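Local coordinates for UDP-N-acetylglucosamine--peptide N-acetylglucosaminyltransferase stabilizing protein GtfB (Streptococcus gordonii, PDB 5E9T), which partners the glycosyltransferase GtfA in a complex that attaches the first GlcNAc to the serine-rich adhesin GspB, and belongs to the accessory SecA2/SecY2 export system, at residues S306-L310 and S406-L412; D356-Q362 and F380-D386; H388-H394 and A424-A429. One frame throughout, in Å; residues are numbered along the deposited sequence.

Contact 1 of 3, residues S306-L310 and S406-L412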
loop_
_atom_site.group_PDB
_atom_site.type_symbol
_atom_site.label_atom_id
_atom_site.label_comp_id
_atom_site.label_asym_id
_atom_site.label_seq_id
_atom_site.Cartn_x
_atom_site.Cartn_y
_atom_site.Cartn_z
ATOM N N SER B 306 -6.342 36.888 43.669
ATOM C CA SER B 306 -5.510 37.630 44.604
ATOM C C SER B 306 -5.375 39.083 44.188
ATOM O O SER B 306 -5.185 39.958 45.044
ATOM C CB SER B 306 -4.144 36.960 44.725
ATOM O OG SER B 306 -3.551 36.797 43.449
ATOM N N LEU B 307 -5.473 39.358 42.885
ATOM C CA LEU B 307 -5.529 40.719 42.364
ATOM C C LEU B 307 -6.806 40.890 41.551
ATOM O O LEU B 307 -6.776 40.882 40.309
ATOM C CB LEU B 307 -4.320 41.055 41.509
ATOM C CG LEU B 307 -2.973 40.691 42.067
ATOM C CD1 LEU B 307 -2.131 40.618 40.835
ATOM C CD2 LEU B 307 -2.495 41.752 43.052
ATOM N N PRO B 308 -7.940 41.095 42.226
ATOM C CA PRO B 308 -9.210 41.319 41.518
ATOM C C PRO B 308 -9.296 42.645 40.759
ATOM O O PRO B 308 -10.200 42.786 39.926
ATOM C CB PRO B 308 -10.251 41.262 42.646
ATOM C CG PRO B 308 -9.479 41.556 43.902
ATOM C CD PRO B 308 -8.113 40.999 43.685
ATOM N N GLN B 309 -8.415 43.619 41.019
ATOM C CA GLN B 309 -8.477 44.897 40.308
ATOM C C GLN B 309 -8.028 44.783 38.857
ATOM O O GLN B 309 -8.377 45.646 38.042
ATOM C CB GLN B 309 -7.616 45.959 41.011
ATOM C CG GLN B 309 -6.140 45.590 41.250
ATOM C CD GLN B 309 -5.954 44.561 42.338
ATOM O OE1 GLN B 309 -6.633 43.546 42.359
ATOM N NE2 GLN B 309 -5.026 44.813 43.249
ATOM N N LEU B 310 -7.268 43.747 38.524
ATOM C CA LEU B 310 -6.641 43.619 37.218
ATOM C C LEU B 310 -7.560 42.863 36.264
ATOM O O LEU B 310 -8.041 41.774 36.591
ATOM C CB LEU B 310 -5.300 42.898 37.366
ATOM C CG LEU B 310 -4.135 43.197 36.425
ATOM C CD1 LEU B 310 -3.699 44.649 36.548
ATOM C CD2 LEU B 310 -2.979 42.257 36.732
ATOM N N SER B 406 2.343 38.665 41.727
ATOM C CA SER B 406 1.176 39.536 41.811
ATOM C C SER B 406 1.508 40.909 42.376
ATOM O O SER B 406 1.073 41.926 41.825
ATOM C CB SER B 406 0.076 38.861 42.640
ATOM O OG SER B 406 0.058 39.329 43.978
ATOM N N ILE B 407 2.244 40.972 43.492
ATOM C CA ILE B 407 2.619 42.275 44.042
ATOM C C ILE B 407 4.020 42.740 43.632
ATOM O O ILE B 407 4.324 43.937 43.768
ATOM C CB ILE B 407 2.436 42.295 45.575
ATOM C CG1 ILE B 407 1.147 41.558 45.919
ATOM C CG2 ILE B 407 2.301 43.725 46.088
ATOM C CD1 ILE B 407 0.920 41.324 47.384
ATOM N N LEU B 408 4.862 41.861 43.089
ATOM C CA LEU B 408 5.948 42.356 42.249
ATOM C C LEU B 408 5.363 42.886 40.951
ATOM O O LEU B 408 5.788 43.926 40.439
ATOM C CB LEU B 408 6.967 41.245 41.980
ATOM C CG LEU B 408 8.424 41.620 41.677
ATOM C CD1 LEU B 408 9.321 40.391 41.750
ATOM C CD2 LEU B 408 8.577 42.304 40.325
ATOM N N GLU B 409 4.374 42.167 40.421
ATOM C CA GLU B 409 3.490 42.679 39.381
ATOM C C GLU B 409 2.833 43.994 39.784
ATOM O O GLU B 409 2.739 44.920 38.970
ATOM C CB GLU B 409 2.441 41.607 39.076
ATOM C CG GLU B 409 1.250 42.034 38.278
ATOM C CD GLU B 409 1.614 42.380 36.866
ATOM O OE1 GLU B 409 2.788 42.660 36.602
ATOM O OE2 GLU B 409 0.714 42.367 36.021
ATOM N N GLU B 410 2.391 44.106 41.046
ATOM C CA GLU B 410 1.653 45.270 41.540
ATOM C C GLU B 410 2.520 46.516 41.664
ATOM O O GLU B 410 2.006 47.583 42.024
ATOM C CB GLU B 410 1.004 44.958 42.884
ATOM C CG GLU B 410 -0.271 45.717 43.177
ATOM C CD GLU B 410 -1.219 44.895 44.018
ATOM O OE1 GLU B 410 -0.766 43.879 44.587
ATOM O OE2 GLU B 410 -2.410 45.257 44.111
ATOM N N ALA B 411 3.807 46.412 41.328
ATOM C CA ALA B 411 4.761 47.517 41.314
ATOM C C ALA B 411 4.478 48.359 40.076
ATOM O O ALA B 411 5.331 49.108 39.587
ATOM C CB ALA B 411 6.200 47.010 41.339
ATOM N N LEU B 412 3.292 48.126 39.526
ATOM C CA LEU B 412 2.621 48.896 38.494
ATOM C C LEU B 412 1.848 50.097 39.085
ATOM O O LEU B 412 1.050 50.720 38.380
ATOM C CB LEU B 412 1.700 47.937 37.713
ATOM C CG LEU B 412 0.452 48.192 36.871
ATOM C CD1 LEU B 412 0.841 48.922 35.624
ATOM C CD2 LEU B 412 -0.176 46.852 36.529
#
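Leu307 lays its isobutyl group against the side chain of Ser406, with CD1 3.3 Å from Ser406 CB and the branch carbon CG close to the same atom. The contact joins two connecting pieces of an alternating strand-and-helix unit, consistent with one of the Rossmann-like domains of a GT-B-type fold. Residues 306-310 link helix 300-306 to strand 311-315 and include a type I beta turn from Leu307 to Leu310; the other partner is the short, weakly bonded helix 405-409 with the residues just after it. Leu307 has just left the helix, and its chi1 of -47° sets CG beside the backbone N, from where the two methyls reach across. CD1 lies on Ser406, while CD2 meets the carboxylate of Glu410, whose side chain runs past the leucine in the opposite direction.

Polar groups meet at the margin, where the Gln309 side chain crosses that of Glu410 at about a right angle. The amide and carboxylate planes are 56° apart, and NE2 of Gln309 stands 2.8 Å from Glu410 OE2. Both serine hydroxyls have partners near at hand: Ser306 OG is hydrogen-bonded to carbonyl oxygens of its own helix, at Leu303 and Thr302, and the buried Ser406 bonds through OG to Gln403 OE1.

At the far end of the turn Leu310 meets two residues. Its CD2 approaches the folded Glu409 chain at 3.8 Å from OE2, and its CD1 lies 4.2 Å from CD2 of Leu412.

Contact 2 of 3, residues D356-Q362 and F380-D386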
loop_
_atom_site.group_PDB
_atom_site.type_symbol
_atom_site.label_atom_id
_atom_site.label_comp_id
_atom_site.label_asym_id
_atom_site.label_seq_id
_atom_site.Cartn_x
_atom_site.Cartn_y
_atom_site.Cartn_z
ATOM N N ASP B 356 3.405 35.555 30.924
ATOM C CA ASP B 356 3.659 34.379 30.097
ATOM C C ASP B 356 3.446 33.214 31.051
ATOM O O ASP B 356 4.370 32.710 31.689
ATOM C CB ASP B 356 5.064 34.420 29.509
ATOM C CG ASP B 356 5.215 33.542 28.287
ATOM O OD1 ASP B 356 4.181 33.194 27.678
ATOM O OD2 ASP B 356 6.366 33.218 27.926
ATOM N N ILE B 357 2.186 32.798 31.119
ATOM C CA ILE B 357 1.714 31.841 32.111
ATOM C C ILE B 357 1.200 30.545 31.507
ATOM O O ILE B 357 0.938 29.591 32.257
ATOM C CB ILE B 357 0.629 32.506 32.977
ATOM C CG1 ILE B 357 -0.199 33.408 32.061
ATOM C CG2 ILE B 357 1.273 33.357 34.047
ATOM C CD1 ILE B 357 -1.377 34.066 32.711
ATOM N N ASN B 358 1.023 30.486 30.191
ATOM C CA ASN B 358 0.347 29.398 29.504
ATOM C C ASN B 358 1.258 28.184 29.339
ATOM O O ASN B 358 2.477 28.247 29.519
ATOM C CB ASN B 358 -0.194 29.856 28.152
ATOM C CG ASN B 358 0.782 30.719 27.395
ATOM O OD1 ASN B 358 1.867 31.022 27.884
ATOM N ND2 ASN B 358 0.402 31.120 26.189
ATOM N N HIS B 359 0.630 27.062 29.012
ATOM C CA HIS B 359 1.297 25.801 28.743
ATOM C C HIS B 359 1.168 25.454 27.265
ATOM O O HIS B 359 0.273 25.939 26.565
ATOM C CB HIS B 359 0.707 24.673 29.598
ATOM C CG HIS B 359 1.308 24.574 30.963
ATOM N ND1 HIS B 359 0.575 24.730 32.119
ATOM C CD2 HIS B 359 2.581 24.335 31.356
ATOM C CE1 HIS B 359 1.370 24.588 33.164
ATOM N NE2 HIS B 359 2.594 24.350 32.729
ATOM N N GLY B 360 2.099 24.633 26.787
ATOM C CA GLY B 360 2.095 24.264 25.385
ATOM C C GLY B 360 2.872 25.257 24.536
ATOM O O GLY B 360 3.773 25.951 25.010
ATOM N N GLY B 361 2.496 25.331 23.256
ATOM C CA GLY B 361 3.231 26.128 22.301
ATOM C C GLY B 361 2.770 27.573 22.220
ATOM O O GLY B 361 1.667 27.931 22.627
ATOM N N GLN B 362 3.646 28.404 21.662
ATOM C CA GLN B 362 3.433 29.842 21.622
ATOM C C GLN B 362 2.451 30.234 20.529
ATOM O O GLN B 362 2.333 29.569 19.496
ATOM C CB GLN B 362 4.766 30.561 21.438
ATOM C CG GLN B 362 4.686 31.962 20.877
ATOM C CD GLN B 362 5.831 32.798 21.362
ATOM O OE1 GLN B 362 6.306 32.606 22.473
ATOM N NE2 GLN B 362 6.302 33.708 20.537
ATOM N N PHE B 380 6.708 32.401 34.788
ATOM C CA PHE B 380 7.433 31.415 35.572
ATOM C C PHE B 380 8.471 30.751 34.677
ATOM O O PHE B 380 8.579 31.080 33.504
ATOM C CB PHE B 380 6.442 30.420 36.165
ATOM C CG PHE B 380 5.310 31.086 36.885
ATOM C CD1 PHE B 380 3.996 30.782 36.601
ATOM C CD2 PHE B 380 5.564 32.052 37.826
ATOM C CE1 PHE B 380 2.965 31.428 37.268
ATOM C CE2 PHE B 380 4.545 32.694 38.487
ATOM C CZ PHE B 380 3.247 32.382 38.207
ATOM N N GLU B 381 9.247 29.807 35.224
ATOM C CA GLU B 381 10.360 29.287 34.429
ATOM C C GLU B 381 9.875 28.511 33.215
ATOM O O GLU B 381 10.561 28.495 32.186
ATOM C CB GLU B 381 11.302 28.417 35.259
ATOM C CG GLU B 381 12.461 27.854 34.426
ATOM C CD GLU B 381 13.593 28.854 34.221
ATOM O OE1 GLU B 381 13.998 29.505 35.204
ATOM O OE2 GLU B 381 14.069 29.002 33.077
ATOM N N GLN B 382 8.672 27.944 33.250
ATOM C CA GLN B 382 8.171 27.412 31.993
ATOM C C GLN B 382 7.521 28.616 31.334
ATOM O O GLN B 382 6.349 28.934 31.564
ATOM C CB GLN B 382 7.214 26.236 32.182
ATOM C CG GLN B 382 6.508 25.856 30.875
ATOM C CD GLN B 382 6.346 24.365 30.664
ATOM O OE1 GLN B 382 7.292 23.592 30.814
ATOM N NE2 GLN B 382 5.157 23.957 30.255
ATOM N N THR B 383 8.301 29.244 30.464
ATOM C CA THR B 383 7.877 30.330 29.607
ATOM C C THR B 383 7.858 29.786 28.200
ATOM O O THR B 383 8.707 28.972 27.825
ATOM C CB THR B 383 8.838 31.528 29.600
ATOM O OG1 THR B 383 10.002 31.189 28.837
ATOM C CG2 THR B 383 9.282 31.920 30.953
ATOM N N LEU B 384 6.921 30.259 27.415
ATOM C CA LEU B 384 7.062 30.097 25.986
ATOM C C LEU B 384 8.128 31.088 25.541
ATOM O O LEU B 384 8.047 32.280 25.857
ATOM C CB LEU B 384 5.711 30.312 25.304
ATOM C CG LEU B 384 4.666 29.231 25.670
ATOM C CD1 LEU B 384 4.268 29.156 27.140
ATOM C CD2 LEU B 384 3.412 29.440 24.901
ATOM N N HIS B 385 9.177 30.581 24.899
ATOM C CA HIS B 385 10.274 31.421 24.422
ATOM C C HIS B 385 9.651 32.412 23.447
ATOM O O HIS B 385 8.685 32.060 22.793
ATOM C CB HIS B 385 11.366 30.571 23.762
ATOM C CG HIS B 385 11.646 29.287 24.479
ATOM N ND1 HIS B 385 12.432 29.217 25.609
ATOM C CD2 HIS B 385 11.242 28.020 24.224
ATOM C CE1 HIS B 385 12.499 27.962 26.019
ATOM N NE2 HIS B 385 11.786 27.216 25.195
ATOM N N ASP B 386 10.197 33.617 23.291
ATOM C CA ASP B 386 11.575 33.946 23.618
ATOM C C ASP B 386 11.861 34.293 25.069
ATOM O O ASP B 386 11.086 34.978 25.736
ATOM C CB ASP B 386 12.022 35.107 22.733
ATOM C CG ASP B 386 11.697 34.879 21.271
ATOM O OD1 ASP B 386 10.579 34.406 20.980
ATOM O OD2 ASP B 386 12.563 35.160 20.416
#
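Leu384 fills the bend of the 358-362 loop: its CD1 lies against Asn358, while CD2 reaches Gly361 and Gln362 and also borders the Asn358 amide. Leu384 buries more surface here than any other residue of the two segments. The contact joins two loops at the ends of neighbouring strands, consistent with the strand-end loops of a Rossmann-like domain. With chi1 at -66° the leucine CG sits beside its backbone N, and the branch points into the curve of the opposing loop. CD1 is close to both oxygens of Asn358; CD2 packs near Gly361 O and lies 3.3 Å from Gln362 CA, while CG is 3.5 Å from Gly360 O. Gly360, with a positive phi of 88°, adopts backbone angles suited to a residue without a side chain. A second, smaller apolar contact has Ile357 CG2 4.1 Å from Phe380 CE1, approaching the ring obliquely.

Polar groups also meet closely. Asp356, its CG anti to the backbone N, extends toward the main chain of Leu384: OD2 is 3.1 Å from Leu384 N and also 2.8 Å from Leu384 O, the latter a pair of acceptors. The same OD2 lies 3.4 Å from Thr383 CB. The His359 ring is held from outside the contact, its ND1 hydrogen-bonded to Gln296 O.

The two loops leave adjacent strands, 353-356 and 376-379, where backbone hydrogen bonding pairs Asp356 with Leu378. Val367 of helix 366-372 touches Asp356 and Gln362. The loop after strand 287-291 lies alongside as well: Ile357 packs on Ile297, Phe380 and His359 touch Glu298, and Gly361 O is hydrogen-bonded to His293 ND1.

Contact 3 of 3, residues H388-H394 and A424-A429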
loop_
_atom_site.group_PDB
_atom_site.type_symbol
_atom_site.label_atom_id
_atom_site.label_comp_id
_atom_site.label_asym_id
_atom_site.label_seq_id
_atom_site.Cartn_x
_atom_site.Cartn_y
_atom_site.Cartn_z
ATOM N N HIS B 388 14.522 35.984 25.207
ATOM C CA HIS B 388 15.246 37.203 24.872
ATOM C C HIS B 388 14.657 38.415 25.588
ATOM O O HIS B 388 15.396 39.276 26.079
ATOM C CB HIS B 388 15.227 37.434 23.354
ATOM C CG HIS B 388 15.782 36.303 22.537
ATOM N ND1 HIS B 388 14.979 35.363 21.925
ATOM C CD2 HIS B 388 17.054 35.990 22.189
ATOM C CE1 HIS B 388 15.731 34.506 21.257
ATOM N NE2 HIS B 388 16.994 34.864 21.402
ATOM N N TYR B 389 13.326 38.503 25.654
ATOM C CA TYR B 389 12.642 39.743 26.010
ATOM C C TYR B 389 12.180 39.824 27.458
ATOM O O TYR B 389 11.552 40.822 27.829
ATOM C CB TYR B 389 11.434 39.960 25.097
ATOM C CG TYR B 389 11.752 39.790 23.636
ATOM C CD1 TYR B 389 10.781 39.441 22.736
ATOM C CD2 TYR B 389 13.022 39.992 23.154
ATOM C CE1 TYR B 389 11.073 39.274 21.399
ATOM C CE2 TYR B 389 13.318 39.829 21.821
ATOM C CZ TYR B 389 12.341 39.475 20.943
ATOM O OH TYR B 389 12.634 39.318 19.608
ATOM N N ILE B 390 12.434 38.816 28.286
ATOM C CA ILE B 390 12.012 38.861 29.681
ATOM C C ILE B 390 13.249 38.943 30.560
ATOM O O ILE B 390 14.202 38.171 30.394
ATOM C CB ILE B 390 11.112 37.670 30.061
ATOM C CG1 ILE B 390 10.463 37.923 31.423
ATOM C CG2 ILE B 390 11.880 36.356 30.047
ATOM C CD1 ILE B 390 9.534 36.833 31.883
ATOM N N ALA B 391 13.241 39.906 31.473
ATOM C CA ALA B 391 14.368 40.098 32.366
ATOM C C ALA B 391 14.375 39.039 33.460
ATOM O O ALA B 391 13.341 38.479 33.826
ATOM C CB ALA B 391 14.322 41.490 32.993
ATOM N N GLN B 392 15.574 38.774 33.979
ATOM C CA GLN B 392 15.744 37.843 35.087
ATOM C C GLN B 392 14.906 38.242 36.292
ATOM O O GLN B 392 14.324 37.381 36.964
ATOM C CB GLN B 392 17.214 37.787 35.484
ATOM C CG GLN B 392 17.557 36.683 36.453
ATOM C CD GLN B 392 17.735 35.357 35.774
ATOM O OE1 GLN B 392 16.769 34.676 35.436
ATOM N NE2 GLN B 392 18.984 34.971 35.574
ATOM N N GLN B 393 14.863 39.538 36.611
ATOM C CA GLN B 393 14.167 39.978 37.819
ATOM C C GLN B 393 12.689 39.640 37.736
ATOM O O GLN B 393 12.026 39.373 38.749
ATOM C CB GLN B 393 14.355 41.481 37.989
ATOM C CG GLN B 393 15.792 41.918 37.755
ATOM C CD GLN B 393 15.983 42.600 36.417
ATOM O OE1 GLN B 393 15.111 43.321 35.959
ATOM N NE2 GLN B 393 17.132 42.380 35.789
ATOM N N HIS B 394 12.172 39.642 36.516
ATOM C CA HIS B 394 10.771 39.440 36.208
ATOM C C HIS B 394 10.371 37.966 36.153
ATOM O O HIS B 394 9.217 37.639 36.465
ATOM C CB HIS B 394 10.482 40.192 34.902
ATOM C CG HIS B 394 10.542 41.681 35.064
ATOM N ND1 HIS B 394 11.681 42.349 35.460
ATOM C CD2 HIS B 394 9.575 42.622 34.957
ATOM C CE1 HIS B 394 11.417 43.643 35.545
ATOM N NE2 HIS B 394 10.144 43.834 35.247
ATOM N N ALA B 424 14.296 47.218 32.687
ATOM C CA ALA B 424 14.825 45.919 33.074
ATOM C C ALA B 424 14.715 44.925 31.925
ATOM O O ALA B 424 15.707 44.294 31.539
ATOM C CB ALA B 424 14.081 45.418 34.306
ATOM N N GLN B 425 13.513 44.776 31.363
ATOM C CA GLN B 425 13.361 43.978 30.153
ATOM C C GLN B 425 13.898 44.719 28.936
ATOM O O GLN B 425 14.284 44.087 27.946
ATOM C CB GLN B 425 11.892 43.597 29.951
ATOM C CG GLN B 425 11.114 44.547 29.051
ATOM C CD GLN B 425 9.681 44.103 28.829
ATOM O OE1 GLN B 425 9.163 43.253 29.552
ATOM N NE2 GLN B 425 9.037 44.673 27.817
ATOM N N GLY B 426 13.931 46.052 28.992
ATOM C CA GLY B 426 14.553 46.808 27.918
ATOM C C GLY B 426 16.045 46.560 27.830
ATOM O O GLY B 426 16.598 46.424 26.735
ATOM N N ARG B 427 16.720 46.494 28.984
ATOM C CA ARG B 427 18.140 46.153 28.999
ATOM C C ARG B 427 18.367 44.707 28.602
ATOM O O ARG B 427 19.295 44.403 27.845
ATOM C CB ARG B 427 18.735 46.391 30.385
ATOM C CG ARG B 427 19.010 47.840 30.681
ATOM C CD ARG B 427 19.182 48.088 32.170
ATOM N NE ARG B 427 18.828 49.457 32.504
ATOM C CZ ARG B 427 19.287 50.526 31.870
ATOM N NH1 ARG B 427 20.129 50.408 30.848
ATOM N NH2 ARG B 427 18.901 51.735 32.261
ATOM N N HIS B 428 17.547 43.799 29.136
ATOM C CA HIS B 428 17.775 42.377 28.926
ATOM C C HIS B 428 17.748 42.014 27.449
ATOM O O HIS B 428 18.490 41.127 27.016
ATOM C CB HIS B 428 16.736 41.561 29.688
ATOM C CG HIS B 428 16.904 40.084 29.525
ATOM N ND1 HIS B 428 16.554 39.420 28.369
ATOM C CD2 HIS B 428 17.398 39.145 30.364
ATOM C CE1 HIS B 428 16.822 38.134 28.505
ATOM N NE2 HIS B 428 17.333 37.940 29.708
ATOM N N ALA B 429 16.913 42.690 26.664
ATOM C CA ALA B 429 16.884 42.488 25.224
ATOM C C ALA B 429 17.974 43.271 24.514
ATOM O O ALA B 429 18.020 43.261 23.279
ATOM C CB ALA B 429 15.515 42.873 24.660
#
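His428, the last residue of helix 415-428, turns its imidazole up against the backbone of the 388-391 loop. Its CG is anti to the backbone N (chi1 -180°), which carries the ring off the helix, with His388 O at its edge and Ile390 O over one face. ND1 donates a hydrogen bond of 2.6 Å to His388 O. The acceptor lies in the ring plane, although the N-H...O angle is only 136° and the donor sits above the carbonyl plane. Ile390 O, by contrast, stands over the ring centre.

One turn earlier, Ala424 and Gln425 meet the loop where it passes closest to the helix. Ala391 CB lies 4.1 Å from Ala424 CB, which also lies obliquely against the His394 ring at 3.4 Å from CE1. The extended chain of Gln425 passes beside Tyr389 O, and its amide is hydrogen-bonded at both ends, to Ile377 N and Leu375 O, fixing its rotation. Tyr389 holds CG beside its backbone N (chi1 -49°), and from there CD2 touches Ala429 CB; its ring stacks with Phe371 and its OH bonds to Arg368.

The bond to His388 O implies a proton on ND1 of His428, and the Ile390 carbonyl oxygen over the ring might modestly favour positive charge on the imidazole.

In the fold
All three contacts lie on the same side of the chain's centre, in the alternating strand-and-helix region from strand 287-291 onward. Contact 2 is nested within the loop closed by contact 1, and contact 3 follows contact 2 directly in sequence, its segments alternating with those of contact 1. The centre of contact 3 is about 15 Å from that of contact 2 and about 19 Å from that of contact 1; the centres of contacts 1 and 2 are about 20 Å apart. Contacts 1 and 3 touch where Leu408 CD1 packs 4.2 Å from Gln393 O. Contacts 2 and 3 hold 380-386 and 388-394, consecutive parts of the connection from strand 376-379 to helix 405-409, and contact 1 takes up that helix.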